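Local coordinates for protein BA42 (Bizionia argentinensis, PDB 4OA3) that is of unknown function but binds two calcium ions and consists of a stand-alone TPM domain, at residues 55-60 with 137-142; 30-35 with 66-71; 91-96 with 123-128; 77-82 with 95-100. All blocks are in the same frame, centred on the assembly; numbering follows the deposited sequence.

In the fold
The four contacts are spread over and around one mixed sheet, from the calcium-binding loops to helix 95-105. Interaction 2 is the parallel pair of central strands. Interaction 1, centred about 10 Å away, packs two loops over the start of that pair, and both contacts share one calcium ion: Leu139 O and Glu31 OE1 are ligands of the same metal. Strand 76-81 continues the sheet antiparallel to 65-71, and interaction 4, about 9 Å from interaction 2 centre to centre, lays helix 95-105 against it. Interaction 3 adjoins interaction 4, sharing Asp95 and Thr96, and reaches the sheet where Trp94 packs on Val66.

Interaction 1: 55-60 with 137-142; sequences LKMDNT and DELPNT. With CA (calcium ion), chain B.
Leu139 carries the apolar part of this loop-to-loop contact, pushing its isobutyl group into the turn formed by residues 56-60. With CG anti to the carbonyl carbon (chi1 -56°) and chi2 extended (179°), both methyls come against the turn. Its CD1 lies 3.9 Å from Met57 CB, the two side chains crossing at about a right angle, and CG is 3.9 Å from Thr60 CG2. The other methyl, CD2, packs against two backbone carbonyls of this turn, 3.8 Å from both Lys56 O and Asn59 O. Lys56, ending the preceding helix in a Schellman motif, begins a type I turn closed by the bond from Asn59 N to Lys56 O.

Polar linkage between the loops runs through water. One water lies 2.8 Å from Asn59 O and 2.7 Å from Glu138 O and can donate to either, with more acceptors in reach than protons. The Glu138 carboxylate lies beside Thr60, with OE2 3.5 Å from Thr60 CA, and accepts a hydrogen bond from Lys61 N.

On the other side of segment 137-142, Asp137 OD1, Leu139 O and Asn141 OD1 bind one calcium ion, with Asn141 OD1 2.3 Å from the metal; Glu25 and Glu31 help complete its shell. Leu139 thus offers its carbonyl to the metal, its side chain to the turn.

The contact joins the loops after helices 44-54 and 110-128, beside strand 31-37, with Asn141 also touching helix 11-24.

Interaction 2: 30-35 with 66-71; sequences GEIRVH and VLIYVA. With CA (calcium ion), chain C; CA (calcium ion), chain B.
Glu31, whose backbone O accepts from Val66 N at the start of the strand pair, bridges two calcium ions with its carboxylate: OE1 is 2.4 Å from one ion and OE2 2.3 Å from the other. The chain bends at chi2 (-88°), which carries the carboxylate away from segment 66-71 toward the metals. Glu25, Asp137, Leu139 and Asn141 share the first ion, Asp135 and Ile136 the second. Glu31 OE2 also accepts from Glu138 N. A water bound to the first ion also donates to Ile32 O, linking the metal shell to the strand backbone.

The pairing is regular and parallel, with strand directions 15° apart. Arg33 and His35 each use N and O toward segment 66-71: Arg33 O accepts from Ile68 N at 2.9 Å, and His35 N donates to Ile68 O at 3.0 Å.

On one face Ile32 and Val66 lie side by side. On the other, the His35 and Tyr69 rings lie rim to rim, CD2 to CD2 at 3.7 Å, their planes 14° apart. Glu37 is hydrogen-bonded to both side chains, OE1 to His35 NE2 and OE2 to Tyr69 OH, and Ser144 bonds to His35 ND1.

These strands belong to a beta-alpha-beta unit: its connecting helix 44-54 packs on the face of His35, Leu67 and Tyr69, while helix 110-128 covers that of Val34, Val66 and Ile68.

Interaction 3: 91-96 with 123-128; sequences DDFWDT and MALAKY
An apolar, largely aromatic contact near the surface joins the turn leading into helix 95-105 to the C-terminal part of helix 110-128. Phe93 is the main intruder: CG stands anti to the backbone N (chi1 -174°), and the ring reaches across to the helix. Its CZ meets the methyl of Ala124, CB, at 3.6 Å, while Ala124 O approaches the ring edge near its plane, 3.3 Å from CE1. This places a carbonyl oxygen by the ring's hydrogen-bearing rim.

Tyr128 flanks the phenyl group from another direction. The two side chains pass each other in opposite directions, their ring planes 75° apart, and Phe93 CE1 lies 3.6 Å from Tyr128 CE2. Leu125 packs beside both aromatic residues; its CD2 is 4.1 Å from both Phe93 CZ and Trp94 CH2. Trp94 in turn receives Phe93 CD2 over the centre of one indole face, 3.5 Å above the plane, so these consecutive aromatic residues pack on each other as well as on the helix. Toward the sheet, both Leu125 and Trp94 touch Val66.

With no direct hydrogen bond between the segments, attachment probably rests on apolar burial and dispersion, with at most a weak contribution from the carbonyl.

Interaction 4: 77-82 with 95-100; sequences FVIYGD and DTTRNA
Arg98 spreads its guanidinium flat on the Phe77 ring: the planes differ by 3° and the centres are 4.1 Å apart, a cation-pi stack. NH1 sits over the ring face toward its rim, 3.4 Å from Phe77 CZ. An extended chain with a bend at chi3 (-71°) brings the group from the helix surface back over the ring.

The same guanidinium also grips the strand backbone. NH2 donates to Phe77 O at 2.9 Å, with an N-H...O angle of 164°; the oxygen lies in the guanidinium plane, but the donor stands above the carbonyl plane. Two waters extend this edge: one accepts from NH1 and Phe77 N, the other from NH2 (2.7 Å) and Ile79 N.

Ile79, next in buried area, supplies an apolar contact through its tip, CD1 lying 3.6 Å from Thr97 CG2 and 4.1 Å from Arg98 CB in the conformer described. Helix 95-105 thereby packs against strand 76-81, the outermost of the sheet in this chain, running roughly antiparallel to it.

One cationic group therefore joins the two elements in perpendicular ways, its face serving the aromatic ring and its N-H edge serving the backbone directly and through water, which probably fixes its rotation.

Interaction 1: 55-60 with 137-142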
loop_
_atom_site.group_PDB
_atom_site.type_symbol
_atom_site.label_atom_id
_atom_site.label_comp_id
_atom_site.label_asym_id
_atom_site.label_seq_id
_atom_site.Cartn_x
_atom_site.Cartn_y
_atom_site.Cartn_z
ATOM N N LEU A 55 13.105 0.388 0.922
ATOM C CA LEU A 55 12.371 0.735 2.133
ATOM C C LEU A 55 12.444 -0.381 3.172
ATOM O O LEU A 55 11.909 -0.209 4.272
ATOM C CB LEU A 55 10.904 1.055 1.794
ATOM C CG LEU A 55 10.692 2.264 0.908
ATOM C CD1 LEU A 55 9.247 2.460 0.654
ATOM C CD2 LEU A 55 11.314 3.522 1.468
ATOM N N LYS A 56 13.175 -1.483 2.903
ATOM C CA LYS A 56 13.349 -2.591 3.845
ATOM C C LYS A 56 11.968 -3.084 4.313
ATOM O O LYS A 56 11.775 -3.466 5.482
ATOM C CB LYS A 56 14.267 -2.180 5.015
ATOM C CG LYS A 56 15.695 -1.927 4.568
ATOM C CD LYS A 56 16.660 -1.912 5.729
ATOM C CE LYS A 56 18.018 -1.457 5.273
ATOM N NZ LYS A 56 18.939 -1.211 6.418
ATOM N N MET A 57 11.019 -3.174 3.374
ATOM C CA MET A 57 9.672 -3.634 3.680
ATOM C C MET A 57 9.591 -5.139 3.836
ATOM O O MET A 57 8.565 -5.658 4.235
ATOM C CB MET A 57 8.699 -3.106 2.656
ATOM C CG MET A 57 8.530 -1.630 2.785
ATOM S SD MET A 57 7.362 -0.910 1.593
ATOM C CE MET A 57 5.823 -1.737 2.145
ATOM N N ASP A 58 10.700 -5.829 3.570
ATOM C CA ASP A 58 10.811 -7.259 3.804
ATOM C C ASP A 58 11.001 -7.575 5.291
ATOM O O ASP A 58 10.981 -8.762 5.652
ATOM C CB ASP A 58 11.944 -7.862 2.958
ATOM C CG ASP A 58 13.311 -7.204 3.032
ATOM O OD1 ASP A 58 13.375 -5.972 3.318
ATOM O OD2 ASP A 58 14.299 -7.864 2.651
ATOM N N ASN A 59 11.174 -6.558 6.160
ATOM C CA ASN A 59 11.387 -6.728 7.598
ATOM C C ASN A 59 10.071 -6.924 8.371
ATOM O O ASN A 59 9.727 -6.119 9.238
ATOM C CB ASN A 59 12.192 -5.528 8.141
ATOM C CG ASN A 59 12.704 -5.618 9.562
ATOM O OD1 ASN A 59 12.769 -4.598 10.267
ATOM N ND2 ASN A 59 13.220 -6.775 9.974
ATOM N N THR A 60 9.301 -7.980 8.002
ATOM C CA THR A 60 8.101 -8.366 8.711
ATOM C C THR A 60 8.263 -9.862 9.023
ATOM O O THR A 60 8.831 -10.596 8.210
ATOM C CB THR A 60 6.819 -8.084 7.912
ATOM O OG1 THR A 60 6.732 -8.948 6.774
ATOM C CG2 THR A 60 6.680 -6.619 7.531
ATOM N N ASP A 137 4.060 -2.949 15.258
ATOM C CA ASP A 137 3.977 -2.051 14.094
ATOM C C ASP A 137 5.376 -2.160 13.455
ATOM O O ASP A 137 6.334 -1.508 13.874
ATOM C CB ASP A 137 3.620 -0.632 14.530
ATOM C CG ASP A 137 3.221 0.274 13.385
ATOM O OD1 ASP A 137 3.509 -0.075 12.212
ATOM O OD2 ASP A 137 2.624 1.335 13.657
ATOM N N GLU A 138 5.522 -3.139 12.565
ATOM C CA GLU A 138 6.811 -3.539 12.003
ATOM C C GLU A 138 7.431 -2.573 11.027
ATOM O O GLU A 138 8.655 -2.454 10.991
ATOM C CB GLU A 138 6.673 -4.929 11.372
ATOM C CG GLU A 138 6.338 -6.027 12.374
ATOM C CD GLU A 138 6.056 -7.371 11.741
ATOM O OE1 GLU A 138 5.036 -7.479 11.029
ATOM O OE2 GLU A 138 6.815 -8.332 12.008
ATOM N N LEU A 139 6.610 -1.893 10.236
ATOM C CA LEU A 139 7.076 -0.937 9.249
ATOM C C LEU A 139 6.483 0.418 9.551
ATOM O O LEU A 139 5.324 0.504 9.933
ATOM C CB LEU A 139 6.645 -1.335 7.835
ATOM C CG LEU A 139 7.063 -2.739 7.371
ATOM C CD1 LEU A 139 6.548 -3.017 5.955
ATOM C CD2 LEU A 139 8.565 -2.949 7.431
ATOM N N PRO A 140 7.232 1.520 9.344
ATOM C CA PRO A 140 6.646 2.841 9.540
ATOM C C PRO A 140 5.463 3.120 8.617
ATOM O O PRO A 140 5.355 2.527 7.527
ATOM C CB PRO A 140 7.806 3.809 9.276
ATOM C CG PRO A 140 8.780 3.071 8.588
ATOM C CD PRO A 140 8.610 1.601 8.848
ATOM N N ASN A 141 4.531 3.941 9.090
ATOM C CA ASN A 141 3.328 4.256 8.324
ATOM C C ASN A 141 3.528 5.519 7.488
ATOM O O ASN A 141 2.650 5.852 6.711
ATOM C CB ASN A 141 2.147 4.410 9.241
ATOM C CG ASN A 141 1.815 3.171 10.038
ATOM O OD1 ASN A 141 2.278 2.061 9.786
ATOM N ND2 ASN A 141 0.870 3.365 10.974
ATOM N N THR A 142 4.706 6.143 7.605
ATOM C CA THR A 142 5.109 7.338 6.842
ATOM C C THR A 142 4.940 7.113 5.363
ATOM O O THR A 142 5.363 6.058 4.869
ATOM C CB THR A 142 6.643 7.548 7.036
ATOM O OG1 THR A 142 7.015 7.297 8.365
ATOM C CG2 THR A 142 7.139 8.921 6.646
HETATM CA CA CA B . 3.015 -0.100 9.864
HETATM O O HOH W 1 10.386 -4.453 11.353
HETATM O O HOH W 2 3.559 0.358 7.573
#

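Interaction 2: 30-35 with 66-71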
loop_
_atom_site.group_PDB
_atom_site.type_symbol
_atom_site.label_atom_id
_atom_site.label_comp_id
_atom_site.label_asym_id
_atom_site.label_seq_id
_atom_site.Cartn_x
_atom_site.Cartn_y
_atom_site.Cartn_z
ATOM N N GLY A 30 -0.714 -7.745 8.472
ATOM C CA GLY A 30 -0.040 -7.169 7.321
ATOM C C GLY A 30 0.342 -5.716 7.564
ATOM O O GLY A 30 -0.232 -5.027 8.419
ATOM N N GLU A 31 1.380 -5.282 6.861
ATOM C CA GLU A 31 1.910 -3.932 7.009
ATOM C C GLU A 31 1.830 -3.209 5.699
ATOM O O GLU A 31 2.174 -3.796 4.670
ATOM C CB GLU A 31 3.330 -3.999 7.488
ATOM C CG GLU A 31 3.476 -4.565 8.902
ATOM C CD GLU A 31 3.373 -3.549 10.019
ATOM O OE1 GLU A 31 3.712 -2.364 9.773
ATOM O OE2 GLU A 31 2.942 -3.918 11.145
ATOM N N ILE A 32 1.352 -1.979 5.702
ATOM C CA ILE A 32 1.107 -1.223 4.475
ATOM C C ILE A 32 1.894 0.061 4.426
ATOM O O ILE A 32 1.923 0.794 5.393
ATOM C CB ILE A 32 -0.413 -0.899 4.335
ATOM C CG1 ILE A 32 -1.240 -2.176 4.284
ATOM C CG2 ILE A 32 -0.667 -0.007 3.101
ATOM C CD1 ILE A 32 -2.666 -1.981 4.636
ATOM N N ARG A 33 2.540 0.358 3.271
ATOM C CA ARG A 33 3.124 1.673 3.025
ATOM C C ARG A 33 2.764 2.162 1.649
ATOM O O ARG A 33 2.463 1.366 0.742
ATOM C CB ARG A 33 4.653 1.707 3.141
ATOM C CG ARG A 33 5.124 1.354 4.541
ATOM C CD ARG A 33 6.580 1.685 4.787
ATOM N NE ARG A 33 6.769 3.134 4.764
ATOM C CZ ARG A 33 7.947 3.729 4.736
ATOM N NH1 ARG A 33 9.058 3.011 4.717
ATOM N NH2 ARG A 33 8.023 5.047 4.710
ATOM N N VAL A 34 2.766 3.472 1.498
ATOM C CA VAL A 34 2.588 4.174 0.242
ATOM C C VAL A 34 3.907 4.825 -0.120
ATOM O O VAL A 34 4.572 5.408 0.749
ATOM C CB VAL A 34 1.489 5.240 0.358
ATOM C CG1 VAL A 34 1.384 6.120 -0.886
ATOM C CG2 VAL A 34 0.140 4.599 0.647
ATOM N N HIS A 35 4.268 4.750 -1.417
ATOM C CA HIS A 35 5.423 5.477 -1.944
ATOM C C HIS A 35 4.935 6.283 -3.128
ATOM O O HIS A 35 4.272 5.738 -4.020
ATOM C CB HIS A 35 6.545 4.571 -2.409
ATOM C CG HIS A 35 7.669 5.294 -3.112
ATOM N ND1 HIS A 35 8.742 5.834 -2.413
ATOM C CD2 HIS A 35 7.880 5.480 -4.437
ATOM C CE1 HIS A 35 9.575 6.293 -3.347
ATOM N NE2 HIS A 35 9.097 6.117 -4.551
ATOM N N VAL A 66 3.117 -4.824 2.195
ATOM C CA VAL A 66 2.635 -4.490 0.864
ATOM C C VAL A 66 2.903 -3.014 0.638
ATOM O O VAL A 66 2.688 -2.203 1.539
ATOM C CB VAL A 66 1.149 -4.864 0.602
ATOM C CG1 VAL A 66 0.216 -4.203 1.607
ATOM C CG2 VAL A 66 0.726 -4.516 -0.828
ATOM N N LEU A 67 3.429 -2.689 -0.552
ATOM C CA LEU A 67 3.689 -1.341 -0.995
ATOM C C LEU A 67 2.652 -0.960 -2.039
ATOM O O LEU A 67 2.453 -1.691 -3.017
ATOM C CB LEU A 67 5.085 -1.245 -1.651
ATOM C CG LEU A 67 5.455 0.119 -2.223
ATOM C CD1 LEU A 67 5.518 1.185 -1.143
ATOM C CD2 LEU A 67 6.796 0.042 -2.940
ATOM N N ILE A 68 2.006 0.183 -1.843
ATOM C CA ILE A 68 1.199 0.859 -2.832
ATOM C C ILE A 68 2.105 1.929 -3.438
ATOM O O ILE A 68 2.392 2.953 -2.830
ATOM C CB ILE A 68 -0.071 1.466 -2.257
ATOM C CG1 ILE A 68 -0.925 0.370 -1.637
ATOM C CG2 ILE A 68 -0.853 2.236 -3.354
ATOM C CD1 ILE A 68 -2.169 0.927 -0.846
ATOM N N TYR A 69 2.610 1.623 -4.614
ATOM C CA TYR A 69 3.519 2.489 -5.352
ATOM C C TYR A 69 2.746 3.337 -6.352
ATOM O O TYR A 69 1.982 2.777 -7.142
ATOM C CB TYR A 69 4.546 1.606 -6.076
ATOM C CG TYR A 69 5.367 2.347 -7.087
ATOM C CD1 TYR A 69 4.922 2.493 -8.393
ATOM C CD2 TYR A 69 6.554 2.959 -6.732
ATOM C CE1 TYR A 69 5.625 3.249 -9.313
ATOM C CE2 TYR A 69 7.310 3.646 -7.671
ATOM C CZ TYR A 69 6.780 3.885 -8.929
ATOM O OH TYR A 69 7.445 4.556 -9.930
ATOM N N VAL A 70 2.929 4.631 -6.319
ATOM C CA VAL A 70 2.260 5.537 -7.233
ATOM C C VAL A 70 3.231 6.421 -7.997
ATOM O O VAL A 70 4.081 7.058 -7.398
ATOM C CB VAL A 70 1.223 6.406 -6.511
ATOM C CG1 VAL A 70 0.394 7.214 -7.508
ATOM C CG2 VAL A 70 0.321 5.563 -5.612
ATOM N N ALA A 71 3.038 6.471 -9.326
ATOM C CA ALA A 71 3.729 7.379 -10.229
ATOM C C ALA A 71 2.710 8.492 -10.481
ATOM O O ALA A 71 1.764 8.290 -11.233
ATOM C CB ALA A 71 4.098 6.664 -11.527
HETATM CA CA CA C . 1.474 -4.817 12.721
HETATM CA CA CA B . 3.015 -0.100 9.864
HETATM O O HOH W 3 -0.303 -4.911 11.142
HETATM O O HOH W 2 3.559 0.358 7.573
HETATM O O HOH W 4 2.449 -6.906 11.901
HETATM O O HOH W 5 0.925 -2.411 12.981
#

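Interaction 3: 91-96 with 123-128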
loop_
_atom_site.group_PDB
_atom_site.type_symbol
_atom_site.label_atom_id
_atom_site.label_comp_id
_atom_site.label_asym_id
_atom_site.label_seq_id
_atom_site.Cartn_x
_atom_site.Cartn_y
_atom_site.Cartn_z
ATOM N N ASP A 91 -5.124 -15.471 -7.519
ATOM C CA ASP A 91 -4.753 -14.554 -8.602
ATOM C C ASP A 91 -5.542 -13.234 -8.618
ATOM O O ASP A 91 -5.032 -12.232 -9.114
ATOM C CB ASP A 91 -4.876 -15.256 -9.982
ATOM C CG ASP A 91 -4.504 -16.736 -10.027
ATOM O OD1 ASP A 91 -3.852 -17.220 -9.064
ATOM O OD2 ASP A 91 -4.920 -17.422 -10.991
ATOM N N ASP A 92 -6.759 -13.224 -8.060
ATOM C CA ASP A 92 -7.611 -12.036 -8.010
ATOM C C ASP A 92 -7.472 -11.249 -6.678
ATOM O O ASP A 92 -8.240 -10.327 -6.455
ATOM C CB ASP A 92 -9.092 -12.457 -8.213
ATOM C CG ASP A 92 -9.740 -13.237 -7.071
ATOM O OD1 ASP A 92 -9.002 -13.739 -6.192
ATOM O OD2 ASP A 92 -10.989 -13.344 -7.060
ATOM N N PHE A 93 -6.524 -11.616 -5.806
ATOM C CA PHE A 93 -6.388 -11.040 -4.469
ATOM C C PHE A 93 -6.437 -9.533 -4.381
ATOM O O PHE A 93 -7.161 -8.995 -3.536
ATOM C CB PHE A 93 -5.114 -11.561 -3.826
ATOM C CG PHE A 93 -4.964 -11.126 -2.385
ATOM C CD1 PHE A 93 -5.838 -11.584 -1.409
ATOM C CD2 PHE A 93 -3.997 -10.191 -2.021
ATOM C CE1 PHE A 93 -5.739 -11.128 -0.089
ATOM C CE2 PHE A 93 -3.877 -9.775 -0.701
ATOM C CZ PHE A 93 -4.764 -10.221 0.252
ATOM N N TRP A 94 -5.682 -8.847 -5.245
ATOM C CA TRP A 94 -5.621 -7.389 -5.192
ATOM C C TRP A 94 -6.651 -6.661 -6.028
ATOM O O TRP A 94 -6.637 -5.439 -6.049
ATOM C CB TRP A 94 -4.217 -6.893 -5.582
ATOM C CG TRP A 94 -3.130 -7.254 -4.620
ATOM C CD1 TRP A 94 -2.014 -7.988 -4.877
ATOM C CD2 TRP A 94 -3.070 -6.905 -3.231
ATOM N NE1 TRP A 94 -1.218 -8.049 -3.755
ATOM C CE2 TRP A 94 -1.840 -7.377 -2.735
ATOM C CE3 TRP A 94 -3.921 -6.199 -2.369
ATOM C CZ2 TRP A 94 -1.453 -7.188 -1.412
ATOM C CZ3 TRP A 94 -3.505 -5.961 -1.074
ATOM C CH2 TRP A 94 -2.311 -6.484 -0.598
ATOM N N ASP A 95 -7.599 -7.382 -6.688
ATOM C CA ASP A 95 -8.514 -6.705 -7.574
ATOM C C ASP A 95 -9.401 -5.664 -6.916
ATOM O O ASP A 95 -9.550 -4.589 -7.470
ATOM C CB ASP A 95 -9.391 -7.710 -8.354
ATOM C CG ASP A 95 -8.658 -8.595 -9.348
ATOM O OD1 ASP A 95 -7.422 -8.439 -9.496
ATOM O OD2 ASP A 95 -9.321 -9.459 -9.974
ATOM N N THR A 96 -9.974 -5.970 -5.759
ATOM C CA THR A 96 -10.828 -5.005 -5.077
ATOM C C THR A 96 -10.044 -3.778 -4.614
ATOM O O THR A 96 -10.578 -2.669 -4.649
ATOM C CB THR A 96 -11.622 -5.649 -3.942
ATOM O OG1 THR A 96 -10.799 -6.219 -2.931
ATOM C CG2 THR A 96 -12.599 -6.700 -4.441
ATOM N N MET A 123 -8.533 -5.190 4.783
ATOM C CA MET A 123 -9.624 -6.191 4.810
ATOM C C MET A 123 -9.231 -7.430 3.988
ATOM O O MET A 123 -9.516 -8.554 4.398
ATOM C CB MET A 123 -10.922 -5.614 4.220
ATOM C CG MET A 123 -11.447 -4.354 4.860
ATOM S SD MET A 123 -12.697 -4.653 6.097
ATOM C CE MET A 123 -11.606 -5.125 7.450
ATOM N N ALA A 124 -8.550 -7.242 2.851
ATOM C CA ALA A 124 -8.076 -8.391 2.059
ATOM C C ALA A 124 -7.012 -9.165 2.797
ATOM O O ALA A 124 -7.053 -10.390 2.888
ATOM C CB ALA A 124 -7.508 -7.905 0.737
ATOM N N LEU A 125 -6.032 -8.457 3.355
ATOM C CA LEU A 125 -4.967 -9.099 4.116
ATOM C C LEU A 125 -5.489 -9.802 5.344
ATOM O O LEU A 125 -4.949 -10.850 5.714
ATOM C CB LEU A 125 -3.909 -8.072 4.517
ATOM C CG LEU A 125 -3.072 -7.564 3.342
ATOM C CD1 LEU A 125 -2.338 -6.281 3.755
ATOM C CD2 LEU A 125 -2.091 -8.625 2.859
ATOM N N ALA A 126 -6.546 -9.250 5.962
ATOM C CA ALA A 126 -7.133 -9.848 7.174
ATOM C C ALA A 126 -7.605 -11.280 6.941
ATOM O O ALA A 126 -7.562 -12.084 7.870
ATOM C CB ALA A 126 -8.298 -9.006 7.661
ATOM N N LYS A 127 -7.983 -11.596 5.709
ATOM C CA LYS A 127 -8.460 -12.928 5.362
ATOM C C LYS A 127 -7.405 -13.969 5.606
ATOM O O LYS A 127 -7.699 -15.054 6.101
ATOM C CB LYS A 127 -8.944 -12.961 3.911
ATOM C CG LYS A 127 -9.399 -14.323 3.453
ATOM C CD LYS A 127 -10.261 -14.221 2.238
ATOM C CE LYS A 127 -10.457 -15.610 1.655
ATOM N NZ LYS A 127 -11.529 -15.603 0.622
ATOM N N TYR A 128 -6.151 -13.649 5.251
ATOM C CA TYR A 128 -5.021 -14.554 5.384
ATOM C C TYR A 128 -4.085 -14.278 6.554
ATOM O O TYR A 128 -3.312 -15.155 6.935
ATOM C CB TYR A 128 -4.199 -14.477 4.089
ATOM C CG TYR A 128 -4.988 -14.939 2.882
ATOM C CD1 TYR A 128 -4.984 -16.271 2.498
ATOM C CD2 TYR A 128 -5.699 -14.038 2.104
ATOM C CE1 TYR A 128 -5.748 -16.713 1.423
ATOM C CE2 TYR A 128 -6.472 -14.467 1.022
ATOM C CZ TYR A 128 -6.449 -15.801 0.655
ATOM O OH TYR A 128 -7.193 -16.266 -0.405
#

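Interaction 4: 77-82 with 95-100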
loop_
_atom_site.group_PDB
_atom_site.type_symbol
_atom_site.label_atom_id
_atom_site.label_comp_id
_atom_site.label_asym_id
_atom_site.label_seq_id
_atom_site.Cartn_x
_atom_site.Cartn_y
_atom_site.Cartn_z
ATOM N N PHE A 77 -0.188 3.043 -10.860
ATOM C CA PHE A 77 0.234 2.489 -9.587
ATOM C C PHE A 77 0.399 1.016 -9.663
ATOM O O PHE A 77 -0.099 0.349 -10.585
ATOM C CB PHE A 77 -0.769 2.883 -8.481
ATOM C CG PHE A 77 -2.159 2.350 -8.676
ATOM C CD1 PHE A 77 -3.107 3.085 -9.374
ATOM C CD2 PHE A 77 -2.538 1.143 -8.119
ATOM C CE1 PHE A 77 -4.396 2.598 -9.542
ATOM C CE2 PHE A 77 -3.827 0.648 -8.308
ATOM C CZ PHE A 77 -4.748 1.396 -8.991
ATOM N N VAL A 78 1.084 0.475 -8.673
ATOM C CA VAL A 78 1.337 -0.923 -8.503
ATOM C C VAL A 78 1.107 -1.275 -7.055
ATOM O O VAL A 78 1.525 -0.522 -6.184
ATOM C CB VAL A 78 2.831 -1.267 -8.878
ATOM C CG1 VAL A 78 3.244 -2.694 -8.456
ATOM C CG2 VAL A 78 3.047 -1.088 -10.356
ATOM N N ILE A 79 0.490 -2.418 -6.813
ATOM C CA ILE A 79 0.358 -2.977 -5.491
ATOM C C ILE A 79 1.330 -4.128 -5.500
ATOM O O ILE A 79 1.207 -5.054 -6.327
ATOM C CB ILE A 79 -1.070 -3.431 -5.205
ATOM C CG1 ILE A 79 -2.044 -2.239 -5.248
ATOM C CG2 ILE A 79 -1.122 -4.123 -3.851
ATOM C CD1 ILE A 79 -3.496 -2.680 -5.575
ATOM N N TYR A 80 2.357 -4.031 -4.655
ATOM C CA TYR A 80 3.401 -5.039 -4.568
ATOM C C TYR A 80 3.419 -5.620 -3.178
ATOM O O TYR A 80 3.759 -4.928 -2.222
ATOM C CB TYR A 80 4.755 -4.390 -4.911
ATOM C CG TYR A 80 5.917 -5.353 -4.912
ATOM C CD1 TYR A 80 6.559 -5.704 -3.732
ATOM C CD2 TYR A 80 6.334 -5.968 -6.089
ATOM C CE1 TYR A 80 7.496 -6.728 -3.700
ATOM C CE2 TYR A 80 7.338 -6.928 -6.083
ATOM C CZ TYR A 80 7.922 -7.305 -4.883
ATOM O OH TYR A 80 8.896 -8.279 -4.845
ATOM N N GLY A 81 3.060 -6.882 -3.067
ATOM C CA GLY A 81 3.078 -7.608 -1.816
ATOM C C GLY A 81 4.298 -8.514 -1.732
ATOM O O GLY A 81 4.817 -8.980 -2.756
ATOM N N ASP A 82 4.745 -8.781 -0.505
ATOM C CA ASP A 82 5.902 -9.637 -0.237
ATOM C C ASP A 82 5.529 -11.113 -0.416
ATOM O O ASP A 82 4.356 -11.455 -0.600
ATOM C CB ASP A 82 6.474 -9.357 1.146
ATOM C CG ASP A 82 7.936 -9.723 1.344
ATOM O OD1 ASP A 82 8.573 -10.221 0.363
ATOM O OD2 ASP A 82 8.428 -9.572 2.471
ATOM N N ASP A 95 -7.599 -7.382 -6.688
ATOM C CA ASP A 95 -8.514 -6.705 -7.574
ATOM C C ASP A 95 -9.401 -5.664 -6.916
ATOM O O ASP A 95 -9.550 -4.589 -7.470
ATOM C CB ASP A 95 -9.391 -7.710 -8.354
ATOM C CG ASP A 95 -8.658 -8.595 -9.348
ATOM O OD1 ASP A 95 -7.422 -8.439 -9.496
ATOM O OD2 ASP A 95 -9.321 -9.459 -9.974
ATOM N N THR A 96 -9.974 -5.970 -5.759
ATOM C CA THR A 96 -10.828 -5.005 -5.077
ATOM C C THR A 96 -10.044 -3.778 -4.614
ATOM O O THR A 96 -10.578 -2.669 -4.649
ATOM C CB THR A 96 -11.622 -5.649 -3.942
ATOM O OG1 THR A 96 -10.799 -6.219 -2.931
ATOM C CG2 THR A 96 -12.599 -6.700 -4.441
ATOM N N THR A 97 -8.759 -3.953 -4.227
ATOM C CA THR A 97 -7.915 -2.828 -3.805
ATOM C C THR A 97 -7.623 -1.928 -4.998
ATOM O O THR A 97 -7.798 -0.724 -4.932
ATOM C CB THR A 97 -6.649 -3.373 -3.156
ATOM O OG1 THR A 97 -6.988 -4.146 -1.979
ATOM C CG2 THR A 97 -5.674 -2.264 -2.737
ATOM N N ARG A 98 -7.204 -2.547 -6.119
ATOM C CA ARG A 98 -6.930 -1.788 -7.327
ATOM C C ARG A 98 -8.156 -1.045 -7.812
ATOM O O ARG A 98 -8.074 0.101 -8.193
ATOM C CB ARG A 98 -6.393 -2.708 -8.432
ATOM C CG ARG A 98 -6.339 -2.037 -9.803
ATOM C CD ARG A 98 -5.490 -2.842 -10.779
ATOM N NE ARG A 98 -4.061 -2.774 -10.445
ATOM C CZ ARG A 98 -3.223 -1.784 -10.775
ATOM N NH1 ARG A 98 -3.652 -0.735 -11.471
ATOM N NH2 ARG A 98 -1.952 -1.832 -10.401
ATOM N N ASN A 99 -9.307 -1.715 -7.801
ATOM C CA ASN A 99 -10.538 -1.088 -8.274
ATOM C C ASN A 99 -10.922 0.073 -7.398
ATOM O O ASN A 99 -11.364 1.100 -7.909
ATOM C CB ASN A 99 -11.668 -2.108 -8.327
ATOM C CG ASN A 99 -11.454 -3.152 -9.408
ATOM O OD1 ASN A 99 -10.669 -2.970 -10.353
ATOM N ND2 ASN A 99 -12.085 -4.303 -9.255
ATOM N N ALA A 100 -10.722 -0.055 -6.070
ATOM C CA ALA A 100 -11.051 1.009 -5.129
ATOM C C ALA A 100 -10.169 2.231 -5.343
ATOM O O ALA A 100 -10.652 3.354 -5.291
ATOM C CB ALA A 100 -10.939 0.516 -3.698
HETATM O O HOH W 6 -2.237 1.772 -12.675
HETATM O O HOH W 7 -0.634 -3.861 -9.220
#